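Local coordinates for protein SmhB (PDB 6ZZ5) that serves as the B component of a tripartite alpha-pore-forming toxin of Serratia marcescens, and probably takes part in forming the membrane pore, at residues L20-P34 with S208-T220. Sequence-based numbering, arbitrary orientation.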
loop_
_atom_site.group_PDB
_atom_site.type_symbol
_atom_site.label_atom_id
_atom_site.label_comp_id
_atom_site.label_asym_id
_atom_site.label_seq_id
_atom_site.Cartn_x
_atom_site.Cartn_y
_atom_site.Cartn_z
ATOM N N LEU A 20 1.970 -1.241 3.234
ATOM C CA LEU A 20 3.431 -1.509 3.139
ATOM C C LEU A 20 3.928 -1.431 1.705
ATOM O O LEU A 20 5.032 -0.910 1.456
ATOM C CB LEU A 20 3.719 -2.883 3.717
ATOM C CG LEU A 20 3.536 -2.975 5.238
ATOM C CD1 LEU A 20 3.924 -4.329 5.703
ATOM C CD2 LEU A 20 4.351 -1.927 5.968
ATOM N N HIS A 21 3.109 -1.850 0.775
ATOM C CA HIS A 21 3.465 -1.812 -0.667
ATOM C C HIS A 21 3.530 -0.349 -1.124
ATOM O O HIS A 21 4.553 0.089 -1.702
ATOM C CB HIS A 21 2.422 -2.646 -1.432
ATOM C CG HIS A 21 2.702 -2.839 -2.882
ATOM N ND1 HIS A 21 1.903 -3.656 -3.706
ATOM C CD2 HIS A 21 3.724 -2.376 -3.646
ATOM C CE1 HIS A 21 2.413 -3.616 -4.931
ATOM N NE2 HIS A 21 3.529 -2.827 -4.916
ATOM N N ILE A 22 2.459 0.435 -0.907
ATOM C CA ILE A 22 2.476 1.872 -1.294
ATOM C C ILE A 22 3.569 2.618 -0.511
ATOM O O ILE A 22 4.258 3.459 -1.115
ATOM C CB ILE A 22 1.077 2.542 -1.226
ATOM C CG1 ILE A 22 1.170 3.997 -1.712
ATOM C CG2 ILE A 22 0.421 2.469 0.147
ATOM C CD1 ILE A 22 -0.183 4.646 -1.970
ATOM N N GLN A 23 3.835 2.278 0.754
ATOM C CA GLN A 23 4.922 2.963 1.501
ATOM C C GLN A 23 6.282 2.764 0.774
ATOM O O GLN A 23 7.016 3.757 0.508
ATOM C CB GLN A 23 5.040 2.397 2.918
ATOM C CG GLN A 23 6.215 2.951 3.663
ATOM C CD GLN A 23 6.229 2.423 5.078
ATOM O OE1 GLN A 23 6.364 1.243 5.284
ATOM N NE2 GLN A 23 6.152 3.303 6.041
ATOM N N THR A 24 6.598 1.534 0.408
ATOM C CA THR A 24 7.858 1.233 -0.326
ATOM C C THR A 24 7.870 1.971 -1.667
ATOM O O THR A 24 8.909 2.524 -2.035
ATOM C CB THR A 24 8.020 -0.268 -0.549
ATOM O OG1 THR A 24 7.962 -0.871 0.746
ATOM C CG2 THR A 24 9.336 -0.618 -1.197
ATOM N N TYR A 25 6.758 1.930 -2.396
ATOM C CA TYR A 25 6.641 2.654 -3.671
ATOM C C TYR A 25 6.976 4.122 -3.473
ATOM O O TYR A 25 7.741 4.696 -4.292
ATOM C CB TYR A 25 5.275 2.427 -4.322
ATOM C CG TYR A 25 5.310 2.588 -5.821
ATOM C CD1 TYR A 25 5.433 3.838 -6.394
ATOM C CD2 TYR A 25 5.197 1.490 -6.659
ATOM C CE1 TYR A 25 5.533 3.995 -7.770
ATOM C CE2 TYR A 25 5.286 1.620 -8.041
ATOM C CZ TYR A 25 5.434 2.877 -8.589
ATOM O OH TYR A 25 5.503 2.938 -9.937
ATOM N N CYS A 26 6.372 4.746 -2.457
ATOM C CA CYS A 26 6.591 6.181 -2.121
ATOM C C CYS A 26 8.082 6.425 -1.832
ATOM O O CYS A 26 8.606 7.481 -2.237
ATOM C CB CYS A 26 5.726 6.633 -0.936
ATOM S SG CYS A 26 3.991 6.789 -1.408
ATOM N N ASN A 27 8.731 5.537 -1.090
ATOM C CA ASN A 27 10.187 5.677 -0.788
ATOM C C ASN A 27 10.983 5.678 -2.107
ATOM O O ASN A 27 12.004 6.443 -2.233
ATOM C CB ASN A 27 10.674 4.572 0.168
ATOM C CG ASN A 27 10.143 4.727 1.565
ATOM O OD1 ASN A 27 9.911 5.833 1.980
ATOM N ND2 ASN A 27 10.053 3.633 2.296
ATOM N N SER A 28 10.545 4.901 -3.081
ATOM C CA SER A 28 11.255 4.790 -4.383
ATOM C C SER A 28 11.121 6.107 -5.144
ATOM O O SER A 28 12.117 6.548 -5.785
ATOM C CB SER A 28 10.818 3.631 -5.230
ATOM O OG SER A 28 9.580 3.857 -5.925
ATOM N N VAL A 29 9.977 6.768 -4.990
ATOM C CA VAL A 29 9.728 8.071 -5.650
ATOM C C VAL A 29 10.641 9.083 -5.014
ATOM O O VAL A 29 11.204 9.881 -5.723
ATOM C CB VAL A 29 8.239 8.482 -5.560
ATOM C CG1 VAL A 29 7.981 9.903 -6.067
ATOM C CG2 VAL A 29 7.365 7.485 -6.268
ATOM N N ARG A 30 10.738 9.045 -3.697
ATOM C CA ARG A 30 11.572 10.014 -2.968
ATOM C C ARG A 30 13.046 9.731 -3.143
ATOM O O ARG A 30 13.845 10.627 -2.762
ATOM C CB ARG A 30 11.185 10.081 -1.498
ATOM C CG ARG A 30 9.783 10.685 -1.408
ATOM C CD ARG A 30 9.306 11.008 -0.051
ATOM N NE ARG A 30 10.202 11.755 0.805
ATOM C CZ ARG A 30 10.286 13.078 0.847
ATOM N NH1 ARG A 30 9.628 13.842 -0.013
ATOM N NH2 ARG A 30 11.039 13.632 1.762
ATOM N N GLN A 31 13.424 8.603 -3.717
ATOM C CA GLN A 31 14.891 8.355 -3.931
ATOM C C GLN A 31 15.291 8.645 -5.363
ATOM O O GLN A 31 16.445 8.485 -5.652
ATOM C CB GLN A 31 15.269 6.962 -3.460
ATOM C CG GLN A 31 15.115 6.842 -1.954
ATOM C CD GLN A 31 15.510 5.475 -1.433
ATOM O OE1 GLN A 31 16.249 4.731 -2.081
ATOM N NE2 GLN A 31 14.941 5.122 -0.311
ATOM N N GLN A 32 14.347 9.062 -6.221
ATOM C CA GLN A 32 14.619 9.348 -7.652
ATOM C C GLN A 32 15.427 10.635 -7.754
ATOM O O GLN A 32 15.003 11.685 -7.226
ATOM C CB GLN A 32 13.325 9.473 -8.464
ATOM C CG GLN A 32 13.567 9.856 -9.918
ATOM C CD GLN A 32 14.421 8.850 -10.637
ATOM O OE1 GLN A 32 14.151 7.654 -10.546
ATOM N NE2 GLN A 32 15.477 9.339 -11.291
ATOM N N ILE A 33 16.593 10.542 -8.368
ATOM C CA ILE A 33 17.438 11.726 -8.645
ATOM C C ILE A 33 16.818 12.502 -9.794
ATOM O O ILE A 33 16.290 11.910 -10.755
ATOM C CB ILE A 33 18.904 11.333 -8.936
ATOM C CG1 ILE A 33 19.812 12.559 -8.975
ATOM C CG2 ILE A 33 19.019 10.577 -10.218
ATOM C CD1 ILE A 33 21.304 12.237 -8.898
ATOM N N PRO A 34 16.834 13.852 -9.705
ATOM C CA PRO A 34 16.375 14.698 -10.800
ATOM C C PRO A 34 17.220 14.409 -12.039
ATOM O O PRO A 34 18.395 14.022 -11.932
ATOM C CB PRO A 34 16.567 16.143 -10.310
ATOM C CG PRO A 34 16.585 15.998 -8.822
ATOM C CD PRO A 34 17.189 14.641 -8.526
ATOM N N SER A 208 22.426 9.270 -19.400
ATOM C CA SER A 208 21.113 8.669 -19.007
ATOM C C SER A 208 21.018 8.518 -17.469
ATOM O O SER A 208 21.725 7.691 -16.892
ATOM C CB SER A 208 20.934 7.353 -19.736
ATOM O OG SER A 208 19.565 7.096 -19.979
ATOM N N THR A 209 20.126 9.255 -16.806
ATOM C CA THR A 209 19.874 9.178 -15.334
ATOM C C THR A 209 19.220 7.843 -14.980
ATOM O O THR A 209 18.252 7.469 -15.634
ATOM C CB THR A 209 18.962 10.340 -14.922
ATOM O OG1 THR A 209 19.685 11.534 -15.216
ATOM C CG2 THR A 209 18.559 10.325 -13.461
ATOM N N PRO A 210 19.647 7.125 -13.929
ATOM C CA PRO A 210 18.993 5.877 -13.552
ATOM C C PRO A 210 17.638 6.241 -12.937
ATOM O O PRO A 210 17.591 7.237 -12.222
ATOM C CB PRO A 210 19.849 5.282 -12.433
ATOM C CG PRO A 210 20.598 6.489 -11.847
ATOM C CD PRO A 210 20.761 7.448 -13.011
ATOM N N VAL A 211 16.630 5.428 -13.202
ATOM C CA VAL A 211 15.268 5.673 -12.673
ATOM C C VAL A 211 14.929 4.558 -11.697
ATOM O O VAL A 211 14.790 3.406 -12.114
ATOM C CB VAL A 211 14.244 5.849 -13.809
ATOM C CG1 VAL A 211 12.837 6.022 -13.294
ATOM C CG2 VAL A 211 14.633 7.040 -14.672
ATOM N N VAL A 212 14.808 4.929 -10.431
ATOM C CA VAL A 212 14.454 3.990 -9.340
ATOM C C VAL A 212 12.966 4.155 -9.014
ATOM O O VAL A 212 12.471 3.457 -8.190
ATOM C CB VAL A 212 15.351 4.206 -8.103
ATOM C CG1 VAL A 212 16.820 4.075 -8.433
ATOM C CG2 VAL A 212 15.145 5.563 -7.461
ATOM N N MET A 213 12.284 5.114 -9.597
ATOM C CA MET A 213 10.857 5.371 -9.352
ATOM C C MET A 213 10.042 4.152 -9.805
ATOM O O MET A 213 10.139 3.775 -10.967
ATOM C CB MET A 213 10.399 6.583 -10.146
ATOM C CG MET A 213 9.186 7.211 -9.569
ATOM S SD MET A 213 8.744 8.769 -10.426
ATOM C CE MET A 213 10.380 9.371 -10.665
ATOM N N GLY A 214 9.403 3.507 -8.866
ATOM C CA GLY A 214 8.712 2.209 -8.995
ATOM C C GLY A 214 9.678 1.040 -9.119
ATOM O O GLY A 214 9.221 -0.070 -9.378
ATOM N N GLY A 215 10.959 1.242 -8.819
ATOM C CA GLY A 215 11.946 0.143 -8.833
ATOM C C GLY A 215 12.081 -0.443 -7.458
ATOM O O GLY A 215 12.999 -0.027 -6.746
ATOM N N ILE A 216 11.136 -1.296 -7.076
ATOM C CA ILE A 216 11.022 -1.827 -5.695
ATOM C C ILE A 216 11.044 -3.342 -5.688
ATOM O O ILE A 216 10.491 -3.989 -6.595
ATOM C CB ILE A 216 9.777 -1.291 -4.965
ATOM C CG1 ILE A 216 8.461 -1.692 -5.627
ATOM C CG2 ILE A 216 9.902 0.214 -4.826
ATOM C CD1 ILE A 216 7.271 -1.461 -4.767
ATOM N N ALA A 217 11.617 -3.857 -4.625
ATOM C CA ALA A 217 11.517 -5.277 -4.244
ATOM C C ALA A 217 10.993 -5.334 -2.808
ATOM O O ALA A 217 11.422 -4.518 -1.932
ATOM C CB ALA A 217 12.840 -5.957 -4.377
ATOM N N MET A 218 10.055 -6.243 -2.607
ATOM C CA MET A 218 9.605 -6.604 -1.258
ATOM C C MET A 218 9.678 -8.132 -1.148
ATOM O O MET A 218 9.181 -8.887 -2.019
ATOM C CB MET A 218 8.198 -6.067 -1.003
ATOM C CG MET A 218 8.041 -4.557 -1.324
ATOM S SD MET A 218 6.479 -3.884 -0.790
ATOM C CE MET A 218 6.612 -3.898 0.987
ATOM N N MET A 219 10.255 -8.558 -0.058
ATOM C CA MET A 219 10.488 -9.970 0.229
ATOM C C MET A 219 10.148 -10.193 1.685
ATOM O O MET A 219 9.868 -9.228 2.371
ATOM C CB MET A 219 11.953 -10.287 -0.097
ATOM C CG MET A 219 12.185 -10.243 -1.582
ATOM S SD MET A 219 13.862 -9.893 -1.978
ATOM C CE MET A 219 13.980 -8.196 -1.387
ATOM N N THR A 220 10.133 -11.440 2.119
ATOM C CA THR A 220 9.864 -11.840 3.517
ATOM C C THR A 220 11.160 -12.367 4.145
ATOM O O THR A 220 12.060 -12.862 3.435
ATOM C CB THR A 220 8.746 -12.892 3.582
ATOM O OG1 THR A 220 9.141 -13.990 2.768
ATOM C CG2 THR A 220 7.420 -12.325 3.145
HETATM O O HOH W 1 17.486 7.846 -9.428
HETATM O O HOH W 2 20.727 12.805 -13.190
#
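In this soluble alpha-pore-forming toxin, the small beta-sheet region, probably the counterpart of the beta-tongue of related alpha-pore-forming toxins, packs on the helical bundle: strand 216-220 runs roughly antiparallel to helix 20-30, and Ile216 and Met218 face Thr24. Ile216 spreads its branches over two turns of the helix. Its CG2 meets Ser28 CB at 3.6 Å and lies beside Thr24 CG2, while CD1 reaches the edge of the His21 ring, 3.8 Å from CD2. Met218 runs past Thr24 in the opposite direction and brings CE to within 3.3 Å of Thr24 OG1. That hydroxyl donates to Leu20 O, so a bonded polar group faces the thioether. Ile177 of helix 156-184 packs against His21, Ile216 and Met218 here.

At the type II turn Val212-Gly215, Tyr25 lays one face of its ring over Gly214, with CZ 3.4 Å from CA, and its hydroxyl is bonded to Gly263 O. Ser28 OG lies between its own backbone N and carbonyl carbon (chi1 79°), where it can donate to Tyr25 O and accept from Gly214 N at 3.0 Å. Beyond the helix end, Gln32 folds at chi2 (60°) and sets its amide against the incoming loop. OE1 receives Val212 N at 2.8 Å and, less closely, Met213 N, both in its carbonyl plane; NE2 gives a nearly straight bond to Pro210 O (165° at the hydrogen) and a more bent one to Ile33 O. Met213 CE closes over the aliphatic part of Gln32, and Met213 CG touches Val29 CG2. Water 1 also joins Ile33 N to Pro210 O.

Four bonds thus fix the rotation of the buried Gln32 amide, three of them to the loop 210-213 and one to Ile33 O of its own segment, while the strand rests on the helix through apolar contacts.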